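Local coordinates for protein thiamine pyrophosphokinase (Bacillus subtilis, PDB 3LM8) that catalyses the ATP-dependent pyrophosphorylation of thiamine to thiamine diphosphate, releasing AMP, and takes part in thiamine salvage, at residues T3-A8 against T26-V31; F100-G105 against I127-K132; Y144-D149 against M209-D214. The protein carries 1 engineered substitution. All coordinates share one frame; numbering follows the deposited sequence.

Contact 1 (T3-A8 against T26-V31); sequences TINIVA and TLWIGV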
ATOM      1  N   THR A   3     -13.282  -2.834   4.293  1.00 28.69           N
ATOM      2  CA  THR A   3     -12.015  -2.673   3.591  1.00 24.79           C
ATOM      3  C   THR A   3     -12.159  -2.113   2.187  1.00 19.42           C
ATOM      4  O   THR A   3     -13.117  -2.419   1.475  1.00 36.20           O
ATOM      5  CB  THR A   3     -11.287  -4.017   3.457  1.00 23.02           C
ATOM      6  OG1 THR A   3     -10.942  -4.504   4.755  1.00 34.03           O
ATOM      7  CG2 THR A   3     -10.017  -3.861   2.617  1.00 18.45           C
ATOM      8  N   ILE A   4     -11.203  -1.290   1.786  1.00 19.35           N
ATOM      9  CA  ILE A   4     -11.223  -0.757   0.436  1.00 17.56           C
ATOM     10  C   ILE A   4      -9.902  -1.123  -0.237  1.00 19.34           C
ATOM     11  O   ILE A   4      -8.834  -0.902   0.336  1.00 19.47           O
ATOM     12  CB  ILE A   4     -11.423   0.759   0.432  1.00 20.38           C
ATOM     13  CG1 ILE A   4     -12.770   1.085   1.059  1.00 27.91           C
ATOM     14  CG2 ILE A   4     -11.404   1.298  -1.012  1.00 12.93           C
ATOM     15  CD1 ILE A   4     -13.089   2.553   1.064  1.00 31.86           C
ATOM     16  N   ASN A   5      -9.983  -1.730  -1.422  1.00 15.93           N
ATOM     17  CA  ASN A   5      -8.786  -2.107  -2.172  1.00 19.72           C
ATOM     18  C   ASN A   5      -8.741  -1.336  -3.476  1.00 28.19           C
ATOM     19  O   ASN A   5      -9.695  -1.363  -4.266  1.00 13.08           O
ATOM     20  CB  ASN A   5      -8.762  -3.594  -2.514  1.00 16.05           C
ATOM     21  CG  ASN A   5      -8.636  -4.467  -1.307  1.00 16.42           C
ATOM     22  OD1 ASN A   5      -8.432  -3.988  -0.189  1.00 14.16           O
ATOM     23  ND2 ASN A   5      -8.758  -5.767  -1.521  1.00 11.12           N
ATOM     24  N   ILE A   6      -7.611  -0.670  -3.698  1.00 27.44           N
ATOM     25  CA  ILE A   6      -7.388   0.132  -4.887  1.00 18.16           C
ATOM     26  C   ILE A   6      -6.290  -0.513  -5.717  1.00 24.34           C
ATOM     27  O   ILE A   6      -5.221  -0.854  -5.194  1.00 24.51           O
ATOM     28  CB  ILE A   6      -6.904   1.531  -4.507  1.00 15.62           C
ATOM     29  CG1 ILE A   6      -7.818   2.135  -3.438  1.00 16.67           C
ATOM     30  CG2 ILE A   6      -6.823   2.388  -5.739  1.00 11.61           C
ATOM     31  CD1 ILE A   6      -7.340   3.483  -2.894  1.00 14.98           C
ATOM     32  N   VAL A   7      -6.545  -0.677  -7.009  1.00 19.51           N
ATOM     33  CA  VAL A   7      -5.550  -1.257  -7.905  1.00 16.20           C
ATOM     34  C   VAL A   7      -5.118  -0.187  -8.907  1.00 23.57           C
ATOM     35  O   VAL A   7      -5.861   0.155  -9.827  1.00 25.97           O
ATOM     36  CB  VAL A   7      -6.125  -2.485  -8.645  1.00 11.78           C
ATOM     37  CG1 VAL A   7      -5.108  -3.046  -9.648  1.00  4.97           C
ATOM     38  CG2 VAL A   7      -6.497  -3.544  -7.629  1.00 31.11           C
ATOM     39  N   ALA A   8      -3.920   0.359  -8.696  1.00 21.72           N
ATOM     40  CA  ALA A   8      -3.371   1.390  -9.569  1.00 19.73           C
ATOM     41  C   ALA A   8      -2.922   0.725 -10.859  1.00 21.23           C
ATOM     42  O   ALA A   8      -2.905  -0.498 -10.941  1.00 21.27           O
ATOM     43  CB  ALA A   8      -2.197   2.085  -8.893  1.00 10.95           C
ATOM     44  N   THR A  26     -15.095  -5.980   1.524  1.00 28.18           N
ATOM     45  CA  THR A  26     -13.996  -5.380   0.799  1.00 29.43           C
ATOM     46  C   THR A  26     -14.482  -4.863  -0.558  1.00 33.17           C
ATOM     47  O   THR A  26     -14.798  -5.650  -1.453  1.00 31.10           O
ATOM     48  CB  THR A  26     -12.860  -6.425   0.599  1.00 31.66           C
ATOM     49  OG1 THR A  26     -12.170  -6.612   1.837  1.00 30.85           O
ATOM     50  CG2 THR A  26     -11.867  -5.976  -0.478  1.00 24.21           C
ATOM     51  N   LEU A  27     -14.563  -3.541  -0.696  1.00 31.21           N
ATOM     52  CA  LEU A  27     -14.972  -2.912  -1.954  1.00 26.14           C
ATOM     53  C   LEU A  27     -13.723  -2.671  -2.786  1.00 32.97           C
ATOM     54  O   LEU A  27     -12.629  -2.429  -2.246  1.00 24.49           O
ATOM     55  CB  LEU A  27     -15.623  -1.557  -1.703  1.00 31.27           C
ATOM     56  CG  LEU A  27     -16.870  -1.563  -0.830  1.00 54.84           C
ATOM     57  CD1 LEU A  27     -17.019  -0.210  -0.133  1.00 56.23           C
ATOM     58  CD2 LEU A  27     -18.084  -1.912  -1.692  1.00 63.01           C
ATOM     59  N   TRP A  28     -13.887  -2.721  -4.100  1.00 22.62           N
ATOM     60  CA  TRP A  28     -12.771  -2.485  -5.001  1.00 24.46           C
ATOM     61  C   TRP A  28     -12.969  -1.261  -5.894  1.00 36.43           C
ATOM     62  O   TRP A  28     -14.094  -0.889  -6.235  1.00 42.29           O
ATOM     63  CB  TRP A  28     -12.533  -3.695  -5.894  1.00 18.11           C
ATOM     64  CG  TRP A  28     -12.112  -4.941  -5.195  1.00 22.37           C
ATOM     65  CD1 TRP A  28     -12.928  -5.894  -4.674  1.00 17.37           C
ATOM     66  CD2 TRP A  28     -10.770  -5.441  -5.060  1.00 25.11           C
ATOM     67  NE1 TRP A  28     -12.185  -6.971  -4.240  1.00 24.12           N
ATOM     68  CE2 TRP A  28     -10.858  -6.718  -4.463  1.00 24.27           C
ATOM     69  CE3 TRP A  28      -9.505  -4.936  -5.392  1.00 21.21           C
ATOM     70  CZ2 TRP A  28      -9.729  -7.500  -4.193  1.00 31.35           C
ATOM     71  CZ3 TRP A  28      -8.385  -5.717  -5.124  1.00 17.22           C
ATOM     72  CH2 TRP A  28      -8.506  -6.984  -4.532  1.00 19.66           C
ATOM     73  N   ILE A  29     -11.861  -0.633  -6.264  1.00 38.73           N
ATOM     74  CA  ILE A  29     -11.904   0.517  -7.154  1.00 39.21           C
ATOM     75  C   ILE A  29     -10.681   0.416  -8.040  1.00 38.84           C
ATOM     76  O   ILE A  29      -9.622  -0.012  -7.584  1.00 29.04           O
ATOM     77  CB  ILE A  29     -11.875   1.867  -6.393  1.00 34.36           C
ATOM     78  CG1 ILE A  29     -10.701   1.905  -5.422  1.00 37.90           C
ATOM     79  CG2 ILE A  29     -13.181   2.079  -5.663  1.00 27.58           C
ATOM     80  CD1 ILE A  29     -10.526   3.255  -4.749  1.00 45.07           C
ATOM     81  N   GLY A  30     -10.843   0.784  -9.309  1.00 33.08           N
ATOM     82  CA  GLY A  30      -9.743   0.727 -10.249  1.00 25.41           C
ATOM     83  C   GLY A  30      -9.223   2.101 -10.609  1.00 19.32           C
ATOM     84  O   GLY A  30      -9.992   3.057 -10.731  1.00 14.74           O
ATOM     85  N   VAL A  31      -7.908   2.193 -10.774  1.00 17.52           N
ATOM     86  CA  VAL A  31      -7.241   3.446 -11.118  1.00 16.11           C
ATOM     87  C   VAL A  31      -6.374   3.171 -12.334  1.00 26.83           C
ATOM     88  O   VAL A  31      -5.555   2.265 -12.317  1.00 25.74           O
ATOM     89  CB  VAL A  31      -6.351   3.950  -9.930  1.00 10.78           C
ATOM     90  CG1 VAL A  31      -5.345   4.973 -10.414  1.00  8.96           C
ATOM     91  CG2 VAL A  31      -7.231   4.554  -8.823  1.00  4.55           C
TER
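Thr3-Val7 and Thr26-Val31 run as adjacent parallel strands, their axes 24° apart, joined by five backbone hydrogen bonds. Leu27 N, Ile29 N and Val31 N give to Thr3 O, Asn5 O and Val7 O. In return, Asn5 N reaches Leu27 O (2.9 Å) and Val7 N reaches Ile29 O. One sheet face carries Thr3, Asn5 and Val7 with Thr26 and Trp28. Here Asn5 lies over a face of the indole. Its CB sits 3.6 Å from the centroid of the Trp28 six-membered ring, a CH-pi contact. Its ND2 also lies over that face, displaced toward the rim, and its amide plane stands 85° from the ring. Asn5 OD1 accepts a hydrogen bond from Gln98 NE2, which probably helps to hold the amide in this rotation. Thr26 CG2 reaches the same amide, 3.3 Å from Asn5 ND2, while Val7 CG2 meets Trp28 CZ3 at the ring edge (3.8 Å). A leucine in place of Trp28 has no flat ring, and would probably leave Asn5 CB without its CH-pi partner and open a gap beside Val7 CG2. The other face is aliphatic. Ile6 and Ile29 lie side by side, pointing the same way. Ile29 CG1 sits between its backbone N and carbonyl carbon (chi1 52°), which brings CD1 over to Ile6 CG1. Farther along, Ile6 CG2 touches Val31 CG2 (3.8 Å). Helix 33-41 covers Val7 and Trp28; helix 81-92 covers Ile4 and Val31. Helices on both faces of the parallel part of the mixed sheet mark this as the alpha/beta core of the catalytic domain.

Contact 2 (F100-G105 against I127-K132); sequences FGITGG and IRLIDK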
ATOM      1  N   PHE A 100      -2.712  -1.782  -4.658  1.00 13.36           N
ATOM      2  CA  PHE A 100      -1.899  -2.660  -5.495  1.00  7.87           C
ATOM      3  C   PHE A 100      -1.500  -1.935  -6.782  1.00 18.71           C
ATOM      4  O   PHE A 100      -2.032  -0.858  -7.080  1.00 23.83           O
ATOM      5  CB  PHE A 100      -2.697  -3.924  -5.831  1.00  8.31           C
ATOM      6  CG  PHE A 100      -3.283  -4.596  -4.631  1.00 20.07           C
ATOM      7  CD1 PHE A 100      -2.660  -5.702  -4.062  1.00 26.06           C
ATOM      8  CD2 PHE A 100      -4.455  -4.105  -4.047  1.00 14.64           C
ATOM      9  CE1 PHE A 100      -3.196  -6.321  -2.925  1.00 26.43           C
ATOM     10  CE2 PHE A 100      -5.001  -4.710  -2.914  1.00 21.21           C
ATOM     11  CZ  PHE A 100      -4.367  -5.824  -2.351  1.00 18.61           C
ATOM     12  N   GLY A 101      -0.586  -2.538  -7.546  1.00 20.61           N
ATOM     13  CA  GLY A 101      -0.144  -1.930  -8.794  1.00 31.33           C
ATOM     14  C   GLY A 101       0.546  -0.645  -8.416  1.00 37.40           C
ATOM     15  O   GLY A 101       0.412   0.393  -9.072  1.00 37.80           O
ATOM     16  N   ILE A 102       1.306  -0.747  -7.337  1.00 21.46           N
ATOM     17  CA  ILE A 102       2.009   0.371  -6.763  1.00 20.91           C
ATOM     18  C   ILE A 102       3.497   0.428  -7.108  1.00 21.67           C
ATOM     19  O   ILE A 102       4.197   1.399  -6.786  1.00 15.48           O
ATOM     20  CB  ILE A 102       1.776   0.337  -5.245  1.00 21.62           C
ATOM     21  CG1 ILE A 102       0.757   1.415  -4.883  1.00 27.15           C
ATOM     22  CG2 ILE A 102       3.091   0.446  -4.480  1.00 18.72           C
ATOM     23  CD1 ILE A 102       0.437   1.467  -3.408  1.00 35.09           C
ATOM     24  N   THR A 103       3.980  -0.616  -7.768  1.00 26.02           N
ATOM     25  CA  THR A 103       5.379  -0.662  -8.167  1.00 16.04           C
ATOM     26  C   THR A 103       5.429  -0.838  -9.671  1.00 17.01           C
ATOM     27  O   THR A 103       4.465  -1.286 -10.277  1.00 17.37           O
ATOM     28  CB  THR A 103       6.108  -1.810  -7.476  1.00 25.15           C
ATOM     29  OG1 THR A 103       5.350  -3.011  -7.628  1.00 31.20           O
ATOM     30  CG2 THR A 103       6.269  -1.509  -5.996  1.00 24.55           C
ATOM     31  N   GLY A 104       6.543  -0.450 -10.270  1.00 17.03           N
ATOM     32  CA  GLY A 104       6.678  -0.565 -11.704  1.00 27.66           C
ATOM     33  C   GLY A 104       8.041  -0.088 -12.145  1.00 31.14           C
ATOM     34  O   GLY A 104       8.889   0.256 -11.309  1.00 27.95           O
ATOM     35  N   GLY A 105       8.236  -0.065 -13.464  1.00 28.59           N
ATOM     36  CA  GLY A 105       9.496   0.357 -14.055  1.00 21.73           C
ATOM     37  C   GLY A 105       9.926   1.756 -13.666  1.00 31.34           C
ATOM     38  O   GLY A 105      11.101   1.985 -13.364  1.00 34.72           O
ATOM     39  N   ILE A 127      -3.233   2.190   5.977  1.00 37.74           N
ATOM     40  CA  ILE A 127      -3.056   2.187   4.529  1.00 28.77           C
ATOM     41  C   ILE A 127      -1.852   1.310   4.226  1.00 27.32           C
ATOM     42  O   ILE A 127      -0.713   1.679   4.501  1.00 29.78           O
ATOM     43  CB  ILE A 127      -2.790   3.608   4.010  1.00 20.01           C
ATOM     44  CG1 ILE A 127      -3.911   4.546   4.481  1.00 22.32           C
ATOM     45  CG2 ILE A 127      -2.678   3.598   2.488  1.00  7.98           C
ATOM     46  CD1 ILE A 127      -3.742   5.985   4.028  1.00 26.60           C
ATOM     47  N   ARG A 128      -2.101   0.140   3.670  1.00 25.12           N
ATOM     48  CA  ARG A 128      -1.023  -0.795   3.363  1.00 23.45           C
ATOM     49  C   ARG A 128      -0.800  -0.861   1.863  1.00 25.56           C
ATOM     50  O   ARG A 128      -1.763  -0.950   1.109  1.00 26.62           O
ATOM     51  CB  ARG A 128      -1.395  -2.183   3.907  1.00 25.01           C
ATOM     52  CG  ARG A 128      -0.530  -3.308   3.403  1.00 39.44           C
ATOM     53  CD  ARG A 128      -0.994  -4.664   3.931  1.00 38.64           C
ATOM     54  NE  ARG A 128      -0.817  -4.797   5.373  1.00 37.97           N
ATOM     55  CZ  ARG A 128      -1.813  -4.813   6.252  1.00 41.34           C
ATOM     56  NH1 ARG A 128      -3.072  -4.704   5.847  1.00 41.29           N
ATOM     57  NH2 ARG A 128      -1.548  -4.937   7.543  1.00 43.02           N
ATOM     58  N   LEU A 129       0.454  -0.791   1.422  1.00 31.48           N
ATOM     59  CA  LEU A 129       0.740  -0.883  -0.016  1.00 30.07           C
ATOM     60  C   LEU A 129       1.168  -2.314  -0.257  1.00 34.17           C
ATOM     61  O   LEU A 129       1.916  -2.869   0.538  1.00 42.42           O
ATOM     62  CB  LEU A 129       1.876   0.051  -0.441  1.00 20.77           C
ATOM     63  CG  LEU A 129       1.928   1.511   0.026  1.00 30.71           C
ATOM     64  CD1 LEU A 129       3.111   2.175  -0.681  1.00 14.50           C
ATOM     65  CD2 LEU A 129       0.623   2.251  -0.281  1.00 40.84           C
ATOM     66  N   ILE A 130       0.709  -2.913  -1.349  1.00 27.02           N
ATOM     67  CA  ILE A 130       1.059  -4.306  -1.623  1.00 22.43           C
ATOM     68  C   ILE A 130       1.434  -4.653  -3.061  1.00 27.75           C
ATOM     69  O   ILE A 130       0.783  -4.216  -4.015  1.00 33.89           O
ATOM     70  CB  ILE A 130      -0.097  -5.249  -1.275  1.00 29.62           C
ATOM     71  CG1 ILE A 130      -0.590  -4.992   0.148  1.00 27.36           C
ATOM     72  CG2 ILE A 130       0.357  -6.692  -1.463  1.00 31.28           C
ATOM     73  CD1 ILE A 130      -1.795  -5.831   0.512  1.00 23.24           C
ATOM     74  N   ASP A 131       2.478  -5.465  -3.198  1.00 29.15           N
ATOM     75  CA  ASP A 131       2.927  -5.948  -4.497  1.00 27.71           C
ATOM     76  C   ASP A 131       3.353  -7.413  -4.343  1.00 28.07           C
ATOM     77  O   ASP A 131       3.229  -8.000  -3.261  1.00 28.57           O
ATOM     78  CB  ASP A 131       4.058  -5.072  -5.070  1.00 25.11           C
ATOM     79  CG  ASP A 131       5.436  -5.427  -4.531  1.00 47.74           C
ATOM     80  OD1 ASP A 131       5.640  -5.331  -3.308  1.00 49.17           O
ATOM     81  OD2 ASP A 131       6.325  -5.795  -5.337  1.00 60.45           O
ATOM     82  N   LYS A 132       3.826  -8.004  -5.432  1.00 32.72           N
ATOM     83  CA  LYS A 132       4.246  -9.400  -5.446  1.00 26.01           C
ATOM     84  C   LYS A 132       5.148  -9.829  -4.274  1.00 25.96           C
ATOM     85  O   LYS A 132       5.089 -10.974  -3.837  1.00 30.18           O
ATOM     86  CB  LYS A 132       4.928  -9.699  -6.787  1.00 31.07           C
ATOM     87  CG  LYS A 132       5.723 -10.999  -6.845  1.00 57.99           C
ATOM     88  CD  LYS A 132       6.680 -10.987  -8.039  1.00 70.05           C
ATOM     89  CE  LYS A 132       7.593 -12.207  -8.058  1.00 72.58           C
ATOM     90  NZ  LYS A 132       6.835 -13.487  -8.147  1.00 74.20           N
TER
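Phe100 lies beside Ile130, the two side chains pointing the same way. No hydrogen bond joins the two segments here, and the backbones meet through a CA-H...O contact from Phe100 CA to Ile130 O (3.4 Å). Phe100 CB sits 3.9 Å from Ile130 O, and CG is little farther from that oxygen. CD1 is the turning point: it is 3.8 Å from Ile130 O and equally close to Ile130 CB. CE1 has left the backbone and meets Ile130 CB and CD1, each at 3.7 Å. CZ, at the end of the ring, reaches Ile130 CD1 (3.8 Å). Ile130 CG1 is anti to its carbonyl carbon (chi1 -52°), and the chain runs on extended from there, which carries CD1 along the ring to that end. Tyr21 packs edge-to-face on Phe100 and also touches Ile130. Beyond Gly101, Ile102 crosses Leu129 at about a right angle, with its CD1 against Leu129 CD2. Thr103 OG1 then rests near Asp131 CB (3.5 Å). Phe110 of helix 107-122 touches both Ile102 and Thr103. The contact thus ties the end of strand 96-100 and the loop after it to strand 126-131, within a beta-alpha-beta crossover through helix 107-122.

Contact 3 (Y144-D149 against M209-D214); sequences YDIEKD and MIRSTD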
ATOM      1  N   TYR A 144       3.208  -1.096  18.232  1.00 35.77           N
ATOM      2  CA  TYR A 144       2.549  -2.055  17.345  1.00 33.71           C
ATOM      3  C   TYR A 144       3.059  -3.502  17.378  1.00 30.91           C
ATOM      4  O   TYR A 144       4.247  -3.762  17.587  1.00 34.66           O
ATOM      5  CB  TYR A 144       2.641  -1.523  15.911  1.00 35.50           C
ATOM      6  CG  TYR A 144       2.407  -0.029  15.799  1.00 36.79           C
ATOM      7  CD1 TYR A 144       1.128   0.485  15.596  1.00 36.80           C
ATOM      8  CD2 TYR A 144       3.471   0.875  15.934  1.00 34.79           C
ATOM      9  CE1 TYR A 144       0.904   1.866  15.529  1.00 41.35           C
ATOM     10  CE2 TYR A 144       3.265   2.257  15.872  1.00 34.93           C
ATOM     11  CZ  TYR A 144       1.975   2.747  15.668  1.00 44.05           C
ATOM     12  OH  TYR A 144       1.756   4.109  15.603  1.00 36.24           O
ATOM     13  N   ASP A 145       2.135  -4.435  17.150  1.00 25.99           N
ATOM     14  CA  ASP A 145       2.429  -5.868  17.124  1.00 35.84           C
ATOM     15  C   ASP A 145       2.365  -6.383  15.689  1.00 36.07           C
ATOM     16  O   ASP A 145       1.581  -5.885  14.884  1.00 36.24           O
ATOM     17  CB  ASP A 145       1.382  -6.650  17.927  1.00 46.95           C
ATOM     18  CG  ASP A 145       1.618  -6.614  19.428  1.00 50.97           C
ATOM     19  OD1 ASP A 145       0.656  -6.922  20.170  1.00 47.17           O
ATOM     20  OD2 ASP A 145       2.751  -6.303  19.867  1.00 46.72           O
ATOM     21  N   ILE A 146       3.190  -7.379  15.372  1.00 37.46           N
ATOM     22  CA  ILE A 146       3.167  -8.018  14.053  1.00 24.75           C
ATOM     23  C   ILE A 146       3.272  -9.513  14.285  1.00 30.15           C
ATOM     24  O   ILE A 146       3.753  -9.963  15.320  1.00 37.52           O
ATOM     25  CB  ILE A 146       4.343  -7.620  13.112  1.00 28.62           C
ATOM     26  CG1 ILE A 146       5.680  -7.864  13.797  1.00 35.52           C
ATOM     27  CG2 ILE A 146       4.213  -6.179  12.665  1.00 31.27           C
ATOM     28  CD1 ILE A 146       6.855  -7.561  12.889  1.00 38.26           C
ATOM     29  N   GLU A 147       2.813 -10.279  13.309  1.00 32.06           N
ATOM     30  CA  GLU A 147       2.856 -11.731  13.381  1.00 31.95           C
ATOM     31  C   GLU A 147       3.900 -12.180  12.358  1.00 20.79           C
ATOM     32  O   GLU A 147       4.161 -11.470  11.392  1.00 20.44           O
ATOM     33  CB  GLU A 147       1.471 -12.301  13.043  1.00 45.55           C
ATOM     34  CG  GLU A 147       1.270 -13.760  13.428  1.00 71.93           C
ATOM     35  CD  GLU A 147      -0.178 -14.207  13.286  1.00 91.33           C
ATOM     36  OE1 GLU A 147      -1.064 -13.518  13.841  1.00 98.27           O
ATOM     37  OE2 GLU A 147      -0.427 -15.242  12.628  1.00 92.28           O
ATOM     38  N   LYS A 148       4.520 -13.331  12.587  1.00 28.37           N
ATOM     39  CA  LYS A 148       5.513 -13.829  11.651  1.00 46.88           C
ATOM     40  C   LYS A 148       4.816 -14.078  10.328  1.00 43.41           C
ATOM     41  O   LYS A 148       3.670 -14.518  10.302  1.00 35.99           O
ATOM     42  CB  LYS A 148       6.140 -15.135  12.154  1.00 50.29           C
ATOM     43  CG  LYS A 148       7.125 -15.753  11.165  1.00 38.56           C
ATOM     44  CD  LYS A 148       7.992 -16.835  11.801  1.00 42.02           C
ATOM     45  CE  LYS A 148       8.985 -16.257  12.796  1.00 45.06           C
ATOM     46  NZ  LYS A 148       9.960 -17.281  13.272  1.00 52.45           N
ATOM     47  N   ASP A 149       5.496 -13.785   9.228  1.00 48.97           N
ATOM     48  CA  ASP A 149       4.901 -14.004   7.922  1.00 48.41           C
ATOM     49  C   ASP A 149       5.569 -15.188   7.243  1.00 45.55           C
ATOM     50  O   ASP A 149       6.761 -15.156   6.924  1.00 45.93           O
ATOM     51  CB  ASP A 149       5.035 -12.752   7.055  1.00 52.12           C
ATOM     52  CG  ASP A 149       4.234 -12.849   5.776  1.00 56.36           C
ATOM     53  OD1 ASP A 149       4.040 -11.808   5.118  1.00 66.38           O
ATOM     54  OD2 ASP A 149       3.803 -13.969   5.428  1.00 54.37           O
HETATM   55  N   MSE A 209       7.517   0.702   7.422  1.00 15.76           N
HETATM   56  CA  MSE A 209       7.795  -0.708   7.631  1.00 17.35           C
HETATM   57  C   MSE A 209       7.639  -1.472   6.341  1.00 27.44           C
HETATM   58  O   MSE A 209       6.564  -1.500   5.749  1.00 40.60           O
HETATM   59  CB  MSE A 209       6.857  -1.313   8.673  1.00 24.86           C
HETATM   60  CG  MSE A 209       7.058  -2.827   8.866  1.00 29.51           C
HETATM   61 SE   MSE A 209       5.697  -3.700   9.950  1.00 55.87          SE
HETATM   62  CE  MSE A 209       6.733  -4.151  11.506  1.00114.76           C
ATOM     63  N   ILE A 210       8.723  -2.090   5.905  1.00 29.11           N
ATOM     64  CA  ILE A 210       8.702  -2.877   4.690  1.00 31.65           C
ATOM     65  C   ILE A 210       8.862  -4.344   5.062  1.00 31.68           C
ATOM     66  O   ILE A 210       9.848  -4.737   5.685  1.00 42.41           O
ATOM     67  CB  ILE A 210       9.861  -2.506   3.730  1.00 38.76           C
ATOM     68  CG1 ILE A 210       9.800  -1.022   3.365  1.00 39.78           C
ATOM     69  CG2 ILE A 210       9.802  -3.389   2.478  1.00  9.34           C
ATOM     70  CD1 ILE A 210      10.252  -0.103   4.474  1.00 45.35           C
ATOM     71  N   ARG A 211       7.873  -5.146   4.707  1.00 25.61           N
ATOM     72  CA  ARG A 211       7.944  -6.571   4.956  1.00 20.90           C
ATOM     73  C   ARG A 211       8.128  -7.123   3.545  1.00 31.72           C
ATOM     74  O   ARG A 211       7.362  -6.791   2.633  1.00 35.87           O
ATOM     75  CB  ARG A 211       6.660  -7.045   5.631  1.00 13.52           C
ATOM     76  CG  ARG A 211       6.369  -6.203   6.882  1.00 17.51           C
ATOM     77  CD  ARG A 211       5.317  -6.814   7.770  1.00 22.27           C
ATOM     78  NE  ARG A 211       5.698  -8.163   8.178  1.00 35.30           N
ATOM     79  CZ  ARG A 211       5.023  -8.901   9.057  1.00 34.73           C
ATOM     80  NH1 ARG A 211       3.924  -8.414   9.629  1.00 43.21           N
ATOM     81  NH2 ARG A 211       5.442 -10.127   9.358  1.00 21.52           N
ATOM     82  N   SER A 212       9.181  -7.915   3.352  1.00 37.25           N
ATOM     83  CA  SER A 212       9.479  -8.451   2.035  1.00 31.40           C
ATOM     84  C   SER A 212       9.978  -9.883   1.971  1.00 36.32           C
ATOM     85  O   SER A 212      10.045 -10.591   2.978  1.00 35.13           O
ATOM     86  CB  SER A 212      10.478  -7.532   1.330  1.00 28.38           C
ATOM     87  OG  SER A 212      11.383  -6.956   2.252  1.00 37.13           O
ATOM     88  N   THR A 213      10.333 -10.299   0.762  1.00 36.67           N
ATOM     89  CA  THR A 213      10.813 -11.648   0.525  1.00 33.65           C
ATOM     90  C   THR A 213      11.757 -11.640  -0.662  1.00 41.22           C
ATOM     91  O   THR A 213      11.797 -10.674  -1.418  1.00 42.68           O
ATOM     92  CB  THR A 213       9.640 -12.572   0.215  1.00 40.32           C
ATOM     93  OG1 THR A 213      10.098 -13.923   0.173  1.00 47.09           O
ATOM     94  CG2 THR A 213       9.027 -12.210  -1.126  1.00 37.21           C
ATOM     95  N   ASP A 214      12.529 -12.709  -0.821  1.00 51.71           N
ATOM     96  CA  ASP A 214      13.451 -12.812  -1.949  1.00 49.56           C
ATOM     97  C   ASP A 214      12.898 -13.769  -2.990  1.00 54.48           C
ATOM     98  O   ASP A 214      13.579 -14.097  -3.958  1.00 59.75           O
ATOM     99  CB  ASP A 214      14.823 -13.303  -1.488  1.00 48.13           C
ATOM    100  CG  ASP A 214      15.645 -12.208  -0.857  1.00 58.10           C
ATOM    101  OD1 ASP A 214      16.799 -12.470  -0.453  1.00 60.29           O
ATOM    102  OD2 ASP A 214      15.133 -11.076  -0.769  1.00 61.44           O
TER
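Met209, a selenomethionine, meets Ile146 tip to tip. With CG anti to the backbone N (chi1 176°) the chain runs out extended across the gap between the sheets as far as SE, then bends at chi3 and turns CE onto Ile146. CE touches Ile146 CG2 (3.4 Å) and Ile146 CD1 (3.7 Å), and Phe200 and Ile155 touch both residues. The strands themselves stay apart: the axes of 144-147 and 209-212 are 11.6 Å from each other and run nearly parallel, 6° apart. They belong to different sheets, strand 142-147 to the four-stranded antiparallel one and strand 207-212 to the large mixed one. Side chains from the two sheets fill the layer between them, a beta-sandwich arrangement consistent with the vitamin B1 binding domain. Arg211 spans that layer next. It slides past Ile146 in the opposite direction, with Ile146 CD1 over one face of the guanidinium and Ile146 CB 3.6 Å from NH1. NH2 gives a nearly straight hydrogen bond to Glu147 O (2.8 Å, 170° at the hydrogen), and the oxygen lies in the guanidinium plane. The same NH2 passes 3.5 Å from Asp149 CB. The Asp149 carboxylate stays farther off, with OD1 4.8 Å from Arg211 NH2. It may still favour the arginine's positive charge, but its OD2 accepts a hydrogen bond from Asn151 N. Thr213 comes to the same residue from the other segment, its OG1 hydrogen-bonded to Asn151 O.

Contacts 1 and 2 are buried in the core of the mixed sheet and touch each other. Ile6 O and Ala8 N probably hydrogen-bond to Phe100 N and O, so strand 3-7 lies directly between strands 26-31 and 96-100. Contact 1 is a full backbone ladder. Contact 2, where a strand gives way to a loop, is mostly apolar. Contact 3 shares the same mixed sheet through strand 207-212 but is only partly buried, on the opposite side of the chain's centre from contact 1. It joins two sheets face to face, so side chains rather than backbone do the bridging, and an arginine makes its hydrogen bond.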